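Local coordinates for TRAP-type transporter, periplasmic component (Cupriavidus necator, PDB 4P8B), which probably serves as the periplasmic solute-binding component of a TRAP transporter and binds (S)-2-acetolactate, at residues Ser36-Pro41 with Met197-Ala202; Ile51-Val56 with Ile66-Gly71; Ser73-Asp78 with Gly89-Ala94; Gly153-Ser158 with Arg176-Pro181; Ser219-Ala222 with Leu226-Val229. All coordinates share one frame; numbering follows the deposited sequence.

How the contacts relate
Of the five, contact 1 closes the longest loop, and contacts 2, 3 and 4 are nested inside it, in that order. Contact 5 follows. Contacts 2 and 3, about 13 Å apart between centres, reach the five-stranded sheet through strands 66-69 and 93-97. Their side chains meet where Trp52 and Ile66 touch Met93. Contact 4 reaches the same sheet through strand 144-154, about 25 Å from contact 2 between centres. Contacts 1 and 4 both touch the bound acetolactate and meet where Met197 O bonds to Arg176. Contact 5 joins contact 1 through Val220. The ligand thus sits among segments drawn from distant parts of the sequence.

Contact 1. Residues Ser36-Pro41 with Met197-Ala202; sequences SLVLGP and MSWADA. With X2X ((2S)-2-hydroxy-2-methyl-3-oxobutanoic acid), chain D.
Trp199, which faces Val38 and Leu39, begins a helix capped by Ser198: Asp201 N donates to Ser198 OG over 3.0 Å at 160°. Gln79 also accepts a bond from the backbone N of Trp199, so the start of helix 199-208 is tied down at two points. The contact itself is apolar. Leu39 reaches the indole with one branch: its CD2 lies 3.4 Å from Trp199 NE1. The methyl makes a CH-pi contact, with CD2 3.7 Å from the centroid of the five-membered ring and over its face. The Leu39 and Trp199 side chains cross at about a right angle. The ligand methyl CAB lies over the same face of the indole, 3.8 Å above its plane. Trp199 CG stands opposite its own backbone N (chi1 170°), and this turns the ring toward the loop 36-41. Val38 also touches the ligand. Its CG1 is 4.0 Å from Trp199 CB and 3.8 Å from ligand OAC. Val220 of helix 218-223 touches both Leu39 and Trp199. Together these side chains form an apolar wall of the acetolactate pocket, in the interlobe cleft expected of a periplasmic solute-binding protein.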
# COMPACT_ATOMS: atom_id res chain seq x y z
N SER A 36 1.83 -14.27 -4.83
CA SER A 36 2.87 -13.43 -4.28
C SER A 36 2.30 -12.42 -3.28
O SER A 36 1.24 -11.82 -3.54
CB SER A 36 3.57 -12.68 -5.42
OG SER A 36 4.66 -11.94 -4.87
N LEU A 37 3.00 -12.24 -2.15
CA LEU A 37 2.66 -11.24 -1.13
C LEU A 37 3.95 -10.66 -0.60
O LEU A 37 4.86 -11.43 -0.26
CB LEU A 37 1.98 -11.93 0.06
CG LEU A 37 0.68 -12.66 -0.23
CD1 LEU A 37 0.29 -13.52 0.96
CD2 LEU A 37 -0.43 -11.70 -0.60
N VAL A 38 4.03 -9.34 -0.44
CA VAL A 38 5.18 -8.77 0.26
C VAL A 38 5.11 -9.15 1.73
O VAL A 38 6.09 -9.60 2.30
CB VAL A 38 5.24 -7.25 0.13
CG1 VAL A 38 6.38 -6.68 0.97
CG2 VAL A 38 5.45 -6.85 -1.30
N LEU A 39 3.94 -8.99 2.34
CA LEU A 39 3.73 -9.24 3.77
C LEU A 39 2.94 -10.52 4.00
O LEU A 39 1.95 -10.79 3.30
CB LEU A 39 2.95 -8.07 4.38
CG LEU A 39 3.64 -6.71 4.28
CD1 LEU A 39 2.80 -5.64 5.01
CD2 LEU A 39 5.05 -6.77 4.87
N GLY A 40 3.40 -11.31 4.95
CA GLY A 40 2.76 -12.55 5.30
C GLY A 40 1.62 -12.37 6.27
O GLY A 40 1.23 -11.25 6.60
N PRO A 41 1.06 -13.48 6.75
CA PRO A 41 -0.16 -13.50 7.57
C PRO A 41 -0.06 -12.83 8.96
O PRO A 41 -1.08 -12.75 9.63
CB PRO A 41 -0.43 -15.00 7.74
CG PRO A 41 0.30 -15.66 6.62
CD PRO A 41 1.49 -14.82 6.34
N MSE A 197 14.54 1.35 -0.73
CA MSE A 197 14.86 -0.06 -0.61
C MSE A 197 13.63 -0.90 -0.32
O MSE A 197 12.61 -0.39 0.10
CB MSE A 197 15.92 -0.29 0.46
CG MSE A 197 15.42 -0.03 1.84
SE MSE A 197 16.86 0.16 3.18
CE MSE A 197 17.52 1.86 2.65
N SER A 198 13.74 -2.19 -0.64
CA SER A 198 12.66 -3.13 -0.40
C SER A 198 12.30 -3.24 1.06
O SER A 198 13.08 -2.86 1.95
CB SER A 198 13.06 -4.51 -0.90
OG SER A 198 14.10 -5.02 -0.06
N TRP A 199 11.13 -3.79 1.33
CA TRP A 199 10.70 -4.03 2.69
C TRP A 199 11.73 -4.94 3.40
O TRP A 199 12.09 -4.68 4.55
CB TRP A 199 9.31 -4.67 2.70
CG TRP A 199 8.87 -5.16 4.04
CD1 TRP A 199 8.71 -6.46 4.41
CD2 TRP A 199 8.58 -4.38 5.19
NE1 TRP A 199 8.32 -6.53 5.72
CE2 TRP A 199 8.23 -5.26 6.22
CE3 TRP A 199 8.59 -3.01 5.44
CZ2 TRP A 199 7.86 -4.82 7.49
CZ3 TRP A 199 8.23 -2.56 6.72
CH2 TRP A 199 7.88 -3.48 7.72
N ALA A 200 12.24 -5.96 2.73
CA ALA A 200 13.24 -6.82 3.36
C ALA A 200 14.47 -5.99 3.77
O ALA A 200 15.01 -6.11 4.89
CB ALA A 200 13.66 -7.95 2.43
N ASP A 201 14.95 -5.16 2.86
CA ASP A 201 16.17 -4.42 3.11
C ASP A 201 15.98 -3.31 4.17
O ASP A 201 16.94 -2.91 4.84
CB ASP A 201 16.71 -3.85 1.79
CG ASP A 201 17.39 -4.90 0.94
OD1 ASP A 201 17.74 -5.98 1.48
OD2 ASP A 201 17.63 -4.63 -0.25
N ALA A 202 14.76 -2.84 4.32
CA ALA A 202 14.49 -1.83 5.32
C ALA A 202 14.76 -2.31 6.73
O ALA A 202 15.16 -1.51 7.58
CB ALA A 202 13.04 -1.37 5.19
OAD X2X D . 7.58 -1.87 1.59
CAH X2X D . 6.65 -1.41 2.32
OAE X2X D . 6.83 -0.41 3.07
CAI X2X D . 5.29 -2.04 2.28
CAB X2X D . 5.39 -3.41 2.91
OAF X2X D . 4.33 -1.20 2.84
CAG X2X D . 4.95 -2.15 0.83
OAC X2X D . 5.11 -3.21 0.23
CAA X2X D . 4.45 -0.95 0.09

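Contact 2. Residues Ile51-Val56 with Ile66-Gly71; sequences IWADLV and IKLYPG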
# COMPACT_ATOMS: atom_id res chain seq x y z
N ILE A 51 -6.98 -15.60 3.31
CA ILE A 51 -8.43 -15.77 3.24
C ILE A 51 -8.84 -16.04 1.80
O ILE A 51 -9.66 -16.92 1.53
CB ILE A 51 -9.16 -14.52 3.78
CG1 ILE A 51 -8.92 -14.38 5.28
CG2 ILE A 51 -10.67 -14.57 3.47
CD1 ILE A 51 -9.30 -13.03 5.88
N TRP A 52 -8.25 -15.32 0.86
CA TRP A 52 -8.57 -15.52 -0.55
C TRP A 52 -8.25 -16.95 -0.94
O TRP A 52 -9.07 -17.65 -1.55
CB TRP A 52 -7.76 -14.54 -1.40
CG TRP A 52 -8.12 -14.53 -2.85
CD1 TRP A 52 -9.27 -14.99 -3.44
CD2 TRP A 52 -7.30 -14.03 -3.91
NE1 TRP A 52 -9.21 -14.79 -4.81
CE2 TRP A 52 -8.01 -14.20 -5.12
CE3 TRP A 52 -6.04 -13.43 -3.95
CZ2 TRP A 52 -7.49 -13.80 -6.34
CZ3 TRP A 52 -5.53 -13.03 -5.16
CH2 TRP A 52 -6.26 -13.20 -6.35
N ALA A 53 -7.04 -17.40 -0.61
CA ALA A 53 -6.61 -18.74 -0.98
C ALA A 53 -7.52 -19.80 -0.37
O ALA A 53 -7.92 -20.75 -1.06
CB ALA A 53 -5.18 -18.95 -0.54
N ASP A 54 -7.87 -19.64 0.91
CA ASP A 54 -8.71 -20.61 1.61
C ASP A 54 -10.10 -20.63 0.98
O ASP A 54 -10.68 -21.71 0.78
CB ASP A 54 -8.83 -20.31 3.11
CG ASP A 54 -7.52 -20.47 3.86
OD1 ASP A 54 -6.56 -21.03 3.30
OD2 ASP A 54 -7.46 -20.04 5.04
N LEU A 55 -10.66 -19.48 0.65
CA LEU A 55 -12.00 -19.46 0.09
C LEU A 55 -12.02 -20.09 -1.30
O LEU A 55 -12.97 -20.79 -1.66
CB LEU A 55 -12.54 -18.04 0.01
CG LEU A 55 -12.90 -17.36 1.32
CD1 LEU A 55 -13.37 -15.92 1.06
CD2 LEU A 55 -13.98 -18.12 2.09
N VAL A 56 -10.99 -19.84 -2.10
CA VAL A 56 -10.93 -20.42 -3.44
C VAL A 56 -10.86 -21.93 -3.38
O VAL A 56 -11.58 -22.62 -4.11
CB VAL A 56 -9.72 -19.89 -4.23
CG1 VAL A 56 -9.49 -20.75 -5.46
CG2 VAL A 56 -9.93 -18.42 -4.59
N ILE A 66 -3.83 -23.02 -3.91
CA ILE A 66 -2.92 -21.89 -4.01
C ILE A 66 -1.95 -21.84 -2.84
O ILE A 66 -2.36 -21.95 -1.68
CB ILE A 66 -3.71 -20.58 -4.03
CG1 ILE A 66 -4.70 -20.54 -5.20
CG2 ILE A 66 -2.75 -19.37 -4.11
CD1 ILE A 66 -5.85 -19.55 -4.97
N LYS A 67 -0.67 -21.70 -3.15
CA LYS A 67 0.36 -21.58 -2.14
C LYS A 67 0.78 -20.12 -2.04
O LYS A 67 1.00 -19.46 -3.07
CB LYS A 67 1.56 -22.45 -2.49
CG LYS A 67 2.74 -22.28 -1.53
CD LYS A 67 3.84 -23.31 -1.76
CE LYS A 67 3.42 -24.70 -1.33
NZ LYS A 67 3.42 -24.86 0.15
N LEU A 68 0.92 -19.63 -0.81
CA LEU A 68 1.38 -18.27 -0.54
C LEU A 68 2.90 -18.20 -0.54
O LEU A 68 3.59 -19.07 -0.00
CB LEU A 68 0.84 -17.79 0.81
CG LEU A 68 -0.54 -17.13 0.85
CD1 LEU A 68 -1.60 -17.84 0.05
CD2 LEU A 68 -0.95 -16.98 2.33
N TYR A 69 3.42 -17.16 -1.17
CA TYR A 69 4.85 -16.87 -1.20
C TYR A 69 5.08 -15.48 -0.63
O TYR A 69 5.21 -14.50 -1.36
CB TYR A 69 5.38 -16.96 -2.64
CG TYR A 69 5.50 -18.37 -3.16
CD1 TYR A 69 4.38 -19.05 -3.66
CD2 TYR A 69 6.72 -19.04 -3.15
CE1 TYR A 69 4.50 -20.34 -4.16
CE2 TYR A 69 6.84 -20.33 -3.65
CZ TYR A 69 5.73 -20.97 -4.13
OH TYR A 69 5.88 -22.26 -4.60
N PRO A 70 5.12 -15.38 0.70
CA PRO A 70 5.37 -14.08 1.34
C PRO A 70 6.82 -13.63 1.19
O PRO A 70 7.70 -14.39 0.79
CB PRO A 70 5.00 -14.34 2.80
CG PRO A 70 5.28 -15.80 3.00
CD PRO A 70 4.94 -16.46 1.69
N GLY A 71 7.06 -12.39 1.56
CA GLY A 71 8.36 -11.79 1.38
C GLY A 71 8.72 -11.46 -0.05
O GLY A 71 9.86 -11.13 -0.34
O HOH W 1 -5.86 -22.47 -1.70
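Ala53 and Val56 of helix 44-59 pack on Ile66 and Leu68 of strand 66-69. This is the second half of a beta-alpha-beta crossover, in which the helix links the parallel neighbours 33-36 and 66-69. The two short segments run nearly antiparallel, at 171°, with axes 8.7 Å apart. The tight part centres on the small Ala53, whose single methyl points at the strand. Ala53 CB lies 3.8 Å from Leu68 CD1 and 4.1 Å from Ile66 CB, so it sits against two strand residues at once. One turn on, Val56 CG1 meets the tip of Ile66, with CD1 at 3.9 Å. Ile66 CG1 lies opposite its carbonyl carbon (chi1 -58°), and the extended chain beyond it carries CD1 across Val56 at about a right angle. Met35 of strand 33-36 touches Ala53 and Ile66 and continues this apolar layer. Trp52 sends its ring another way, to Met93 and helix 258-279. The backbone edge near the start of the strand is wetter. There no direct bond joins helix and strand. A water fills in: it donates to Ala53 O at 2.8 Å and accepts from Ile66 N at 3.1 Å.

Contact 3. Residues Ser73-Asp78 with Gly89-Ala94; sequences SLVAGD and GVIDMA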
# COMPACT_ATOMS: atom_id res chain seq x y z
N SER A 73 9.25 -13.51 -2.32
CA SER A 73 10.33 -14.42 -2.68
C SER A 73 10.33 -14.80 -4.16
O SER A 73 11.39 -15.11 -4.70
CB SER A 73 10.27 -15.71 -1.85
OG SER A 73 9.14 -16.49 -2.22
N LEU A 74 9.17 -14.76 -4.81
CA LEU A 74 9.13 -15.14 -6.21
C LEU A 74 9.91 -14.17 -7.11
O LEU A 74 10.25 -14.53 -8.24
CB LEU A 74 7.68 -15.27 -6.68
CG LEU A 74 6.96 -16.48 -6.08
CD1 LEU A 74 5.45 -16.44 -6.31
CD2 LEU A 74 7.51 -17.75 -6.67
N VAL A 75 10.16 -12.96 -6.62
CA VAL A 75 11.07 -12.02 -7.28
C VAL A 75 12.28 -11.67 -6.39
O VAL A 75 12.82 -10.57 -6.44
CB VAL A 75 10.35 -10.71 -7.76
CG1 VAL A 75 9.46 -11.04 -8.94
CG2 VAL A 75 9.53 -10.09 -6.63
N ALA A 76 12.71 -12.62 -5.55
CA ALA A 76 13.89 -12.45 -4.70
C ALA A 76 13.83 -11.18 -3.85
O ALA A 76 14.84 -10.50 -3.62
CB ALA A 76 15.16 -12.49 -5.56
N GLY A 77 12.63 -10.88 -3.37
CA GLY A 77 12.39 -9.73 -2.51
C GLY A 77 12.25 -8.39 -3.21
O GLY A 77 11.99 -7.38 -2.56
N ASP A 78 12.43 -8.37 -4.53
CA ASP A 78 12.47 -7.12 -5.28
C ASP A 78 11.04 -6.72 -5.66
O ASP A 78 10.58 -6.91 -6.79
CB ASP A 78 13.35 -7.32 -6.50
CG ASP A 78 13.72 -6.03 -7.19
OD1 ASP A 78 13.20 -4.97 -6.82
OD2 ASP A 78 14.56 -6.11 -8.14
N GLY A 89 3.98 -14.14 -15.89
CA GLY A 89 3.52 -15.45 -15.45
C GLY A 89 4.47 -16.21 -14.53
O GLY A 89 4.23 -17.37 -14.19
N VAL A 90 5.56 -15.58 -14.12
CA VAL A 90 6.38 -16.13 -13.06
C VAL A 90 5.54 -16.23 -11.78
O VAL A 90 5.64 -17.17 -11.01
CB VAL A 90 7.62 -15.25 -12.82
CG1 VAL A 90 8.31 -15.60 -11.49
CG2 VAL A 90 8.57 -15.37 -13.99
N ILE A 91 4.68 -15.24 -11.58
CA ILE A 91 3.71 -15.24 -10.48
C ILE A 91 2.31 -15.44 -11.06
O ILE A 91 1.94 -14.76 -12.02
CB ILE A 91 3.76 -13.89 -9.71
CG1 ILE A 91 5.12 -13.72 -9.06
CG2 ILE A 91 2.66 -13.82 -8.66
CD1 ILE A 91 5.37 -12.31 -8.56
N ASP A 92 1.53 -16.32 -10.46
CA ASP A 92 0.20 -16.64 -11.01
C ASP A 92 -0.84 -15.64 -10.55
O ASP A 92 -1.75 -15.29 -11.31
CB ASP A 92 -0.23 -18.03 -10.55
CG ASP A 92 0.67 -19.16 -11.07
OD1 ASP A 92 1.18 -19.07 -12.21
OD2 ASP A 92 0.84 -20.12 -10.32
N MSE A 93 -0.72 -15.20 -9.30
CA MSE A 93 -1.69 -14.28 -8.72
C MSE A 93 -1.02 -13.53 -7.58
O MSE A 93 0.06 -13.92 -7.12
CB MSE A 93 -2.95 -14.99 -8.24
CG MSE A 93 -2.80 -16.06 -7.15
SE MSE A 93 -4.11 -17.58 -7.38
CE MSE A 93 -5.71 -16.59 -6.97
N ALA A 94 -1.62 -12.45 -7.11
CA ALA A 94 -1.00 -11.66 -6.06
C ALA A 94 -1.99 -10.77 -5.37
O ALA A 94 -3.05 -10.45 -5.93
CB ALA A 94 0.12 -10.82 -6.65
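Leu74 meets Ile91 with its CB and with one of its two end methyls. Its CB lies 3.8 Å from Ile91 CG1 and 4.2 Å from Ile91 CD1, so the contact starts at the root of the side chain. CG then carries the branch forward, placed opposite the carbonyl carbon (chi1 -70°). At the tip, Leu74 CD1 lies 3.9 Å from Ile91 CG1 and also touches the ring of Tyr69 on strand 66-69. The leucine thus fits between the isoleucine and the outer strand of the sheet. Ile91 uses its longer branch here and crosses Leu74 obliquely. Its CD1 end also comes within 4.3 Å of Val75 CG1. Val90, the more exposed residue, adds a touch with CG1 3.9 Å from the backbone Leu74 O. Both segments are bends rather than long regular elements. Residues Val75 to Asp78 form a type I' turn, closed by Asp78 N to Val75 O at 2.9 Å. Gly89, with positive phi, ends helix 82-88 and leads on to strand 93-97. Val75 and Ile91 both pack on Ala85 of that helix. No hydrogen bond or ion pair links the two segments. The contact therefore rests on apolar burial, joining the two loops that flank helix 82-88.

Contact 4. Residues Gly153-Ser158 with Arg176-Pro181; sequences GFREVS and RVVGSP. With X2X ((2S)-2-hydroxy-2-methyl-3-oxobutanoic acid), chain D.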
# COMPACT_ATOMS: atom_id res chain seq x y z
N GLY A 153 -2.84 1.00 4.02
CA GLY A 153 -3.41 2.08 4.80
C GLY A 153 -2.67 3.37 4.69
O GLY A 153 -1.77 3.54 3.89
N PHE A 154 -3.08 4.32 5.52
CA PHE A 154 -2.41 5.63 5.59
C PHE A 154 -1.02 5.48 6.16
O PHE A 154 -0.83 4.85 7.23
CB PHE A 154 -3.24 6.65 6.40
CG PHE A 154 -4.35 7.25 5.60
CD1 PHE A 154 -4.10 8.28 4.73
CD2 PHE A 154 -5.63 6.75 5.70
CE1 PHE A 154 -5.13 8.83 3.96
CE2 PHE A 154 -6.66 7.28 4.93
CZ PHE A 154 -6.40 8.33 4.06
N ARG A 155 -0.04 6.02 5.46
CA ARG A 155 1.36 5.74 5.74
C ARG A 155 1.95 6.83 6.63
O ARG A 155 2.20 7.94 6.18
CB ARG A 155 2.14 5.57 4.43
CG ARG A 155 1.58 4.46 3.55
CD ARG A 155 2.33 4.29 2.25
NE ARG A 155 3.70 3.77 2.42
CZ ARG A 155 4.04 2.49 2.49
NH1 ARG A 155 3.11 1.55 2.49
NH2 ARG A 155 5.31 2.15 2.61
N GLU A 156 2.12 6.51 7.91
CA GLU A 156 2.55 7.47 8.92
C GLU A 156 4.07 7.43 9.04
O GLU A 156 4.68 6.35 9.03
CB GLU A 156 1.86 7.18 10.25
CG GLU A 156 0.35 6.91 10.14
CD GLU A 156 -0.46 8.04 9.51
OE1 GLU A 156 0.11 9.05 9.09
OE2 GLU A 156 -1.70 7.87 9.43
N VAL A 157 4.69 8.59 9.15
CA VAL A 157 6.15 8.69 9.20
C VAL A 157 6.69 8.49 10.62
O VAL A 157 6.18 9.07 11.59
CB VAL A 157 6.63 10.03 8.57
CG1 VAL A 157 6.08 11.27 9.32
CG2 VAL A 157 8.14 10.10 8.49
N SER A 158 7.69 7.63 10.74
CA SER A 158 8.35 7.38 12.01
C SER A 158 9.83 7.63 11.88
O SER A 158 10.39 7.59 10.80
CB SER A 158 8.13 5.95 12.49
OG SER A 158 8.83 4.99 11.69
N ARG A 176 13.83 5.80 4.91
CA ARG A 176 13.59 4.78 3.90
C ARG A 176 12.24 4.98 3.24
O ARG A 176 11.25 5.22 3.91
CB ARG A 176 13.67 3.39 4.54
CG ARG A 176 13.37 2.23 3.58
CD ARG A 176 11.90 1.91 3.61
NE ARG A 176 11.56 0.83 2.68
CZ ARG A 176 10.36 0.29 2.60
NH1 ARG A 176 9.37 0.70 3.38
NH2 ARG A 176 10.15 -0.69 1.73
N VAL A 177 12.23 4.81 1.91
CA VAL A 177 11.02 4.75 1.11
C VAL A 177 11.11 3.53 0.20
O VAL A 177 12.19 2.93 0.05
CB VAL A 177 10.79 6.06 0.30
CG1 VAL A 177 10.59 7.26 1.26
CG2 VAL A 177 11.92 6.31 -0.67
N VAL A 178 10.01 3.17 -0.44
CA VAL A 178 10.02 2.13 -1.46
C VAL A 178 10.63 2.75 -2.70
O VAL A 178 10.53 3.97 -2.90
CB VAL A 178 8.59 1.66 -1.76
CG1 VAL A 178 8.58 0.64 -2.88
CG2 VAL A 178 7.95 1.09 -0.51
N GLY A 179 11.20 1.93 -3.58
CA GLY A 179 11.80 2.42 -4.81
C GLY A 179 10.83 2.82 -5.90
O GLY A 179 10.83 2.25 -6.98
N SER A 180 10.02 3.84 -5.63
CA SER A 180 9.18 4.47 -6.64
C SER A 180 9.48 5.97 -6.60
O SER A 180 9.30 6.59 -5.55
CB SER A 180 7.71 4.15 -6.36
OG SER A 180 6.84 5.23 -6.66
N PRO A 181 9.97 6.55 -7.71
CA PRO A 181 10.58 7.90 -7.72
C PRO A 181 9.75 9.03 -7.11
O PRO A 181 10.31 9.99 -6.59
CB PRO A 181 10.85 8.18 -9.21
CG PRO A 181 10.40 6.97 -9.96
CD PRO A 181 10.17 5.86 -9.00
OAD X2X D . 7.58 -1.87 1.59
CAH X2X D . 6.65 -1.41 2.32
OAE X2X D . 6.83 -0.41 3.07
CAI X2X D . 5.29 -2.04 2.28
CAB X2X D . 5.39 -3.41 2.91
OAF X2X D . 4.33 -1.20 2.84
CAG X2X D . 4.95 -2.15 0.83
OAC X2X D . 5.11 -3.21 0.23
CAA X2X D . 4.45 -0.95 0.09
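The carboxylate-binding site of the acetolactate pocket brings Arg155 and Arg176 together around one anion. Arg176 clamps the carboxylate with two nearly straight bonds: NH1 donates to ligand OAE at 2.8 Å and 176°, and NH2 to ligand OAD at 2.8 Å and 178°. The carboxylate oxygens lie at the edge of its guanidinium. Arg155 comes from another side. Its NH2 gives a 3.0 Å bond to the same OAE, while NH1 bonds the ligand hydroxyl OAF, also at 3.0 Å. OAE is thus gripped by both arginines. A further bond from Arg155 NH2 to OAF is weak. A two-pronged arginine clamp on a carboxylate is a well-known feature of DctP-type TRAP solute-binding proteins, and Arg176 fits that role. Arg176 sits on strand 174-177, and Arg155 on the segment 153-158. Arg155 NH2 and Arg176 NH1 are 4.4 Å apart. The bound carboxylate probably offsets part of their charge, with Glu215 and Asp242 holding Arg155 NE and NH1 in salt bridges. Met197 O fixes Arg176 NH2. The chain of Arg176 bends at chi2 (-91°), which turns its end toward the ligand. Val178 N stands 4.1 Å above the centre of the Arg176 guanidinium. Asn216, Gln79 and Asn100 give the ligand more hydrogen bonds. The methyl CG2 of Val178 lies against the carboxylate, 3.6 Å from ligand OAD.

Contact 5. Residues Ser219-Ala222 with Leu226-Val229; sequences SVFA and LYTV
The Phe221 ring carries Leu226 CB over one face, 3.8 Å above the plane and displaced toward the rim. This is a CH-pi contact, with Leu226 CB 4.2 Å from the ring centroid. Phe221 CG points away from its own backbone N (chi1 -177°), which brings the ring over to Leu226 CB. Trp291 meets Phe221 edge-to-face. The ring of Tyr227 has Phe221 CE1 at its edge, near its plane, at 3.9 Å from Tyr227 CD2. His297 stacks on the Tyr227 ring. The backbones of Phe221 and Leu226 are joined as well. Leu226 N donates to Phe221 O at 3.0 Å. This bond spans five residues and draws the chain back onto the end of helix 218-223. A short 3-10 segment, 226-228, follows on the way to strand 233-235, and Val229 N bonds to Leu226 O at 3.0 Å. Leu226 rests on Met206 of helix 199-208. Phe221 and Tyr227 both touch Met294 of helix 289-295. A water lies at the edge of the Tyr227 ring. It donates to Ala222 O at 2.9 Å and is hydrogen-bonded to Tyr227 OH at 2.7 Å.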
# COMPACT_ATOMS: atom_id res chain seq x y z
N SER A 219 -0.91 -0.70 10.91
CA SER A 219 -0.96 -2.14 11.12
C SER A 219 0.38 -2.82 10.80
O SER A 219 0.68 -3.86 11.36
CB SER A 219 -2.09 -2.77 10.32
OG SER A 219 -1.89 -2.59 8.93
N VAL A 220 1.15 -2.23 9.90
CA VAL A 220 2.47 -2.69 9.53
C VAL A 220 3.46 -2.30 10.62
O VAL A 220 4.22 -3.14 11.09
CB VAL A 220 2.87 -2.13 8.16
CG1 VAL A 220 4.29 -2.49 7.82
CG2 VAL A 220 1.90 -2.64 7.08
N PHE A 221 3.40 -1.05 11.09
CA PHE A 221 4.23 -0.60 12.22
C PHE A 221 4.04 -1.54 13.39
O PHE A 221 5.00 -1.97 14.03
CB PHE A 221 3.80 0.83 12.59
CG PHE A 221 4.61 1.47 13.68
CD1 PHE A 221 4.33 1.20 15.01
CD2 PHE A 221 5.66 2.32 13.37
CE1 PHE A 221 5.07 1.80 16.02
CE2 PHE A 221 6.41 2.90 14.40
CZ PHE A 221 6.11 2.64 15.69
N ALA A 222 2.79 -1.88 13.68
CA ALA A 222 2.48 -2.72 14.84
C ALA A 222 2.94 -4.16 14.67
O ALA A 222 3.61 -4.70 15.53
CB ALA A 222 0.99 -2.68 15.13
N LEU A 226 7.85 -2.05 14.95
CA LEU A 226 8.94 -1.21 14.46
C LEU A 226 9.57 -0.37 15.56
O LEU A 226 10.70 0.08 15.42
CB LEU A 226 8.50 -0.33 13.29
CG LEU A 226 8.20 -1.11 12.01
CD1 LEU A 226 7.89 -0.11 10.89
CD2 LEU A 226 9.34 -2.00 11.60
N TYR A 227 8.87 -0.23 16.68
CA TYR A 227 9.45 0.42 17.85
C TYR A 227 10.67 -0.34 18.37
O TYR A 227 11.48 0.23 19.08
CB TYR A 227 8.42 0.60 18.98
CG TYR A 227 7.58 -0.62 19.23
CD1 TYR A 227 7.99 -1.62 20.10
CD2 TYR A 227 6.38 -0.78 18.56
CE1 TYR A 227 7.20 -2.75 20.29
CE2 TYR A 227 5.60 -1.89 18.75
CZ TYR A 227 6.00 -2.87 19.61
OH TYR A 227 5.20 -3.98 19.79
N THR A 228 10.80 -1.62 18.04
CA THR A 228 11.96 -2.40 18.46
C THR A 228 13.18 -2.17 17.57
O THR A 228 14.28 -2.62 17.91
CB THR A 228 11.68 -3.92 18.54
OG1 THR A 228 11.50 -4.47 17.22
CG2 THR A 228 10.45 -4.18 19.41
N VAL A 229 12.99 -1.47 16.46
CA VAL A 229 14.09 -1.08 15.58
C VAL A 229 14.12 0.45 15.44
O VAL A 229 14.23 1.00 14.34
CB VAL A 229 14.07 -1.82 14.22
CG1 VAL A 229 14.47 -3.29 14.42
CG2 VAL A 229 12.73 -1.71 13.55
O HOH W 2 3.00 -3.92 18.25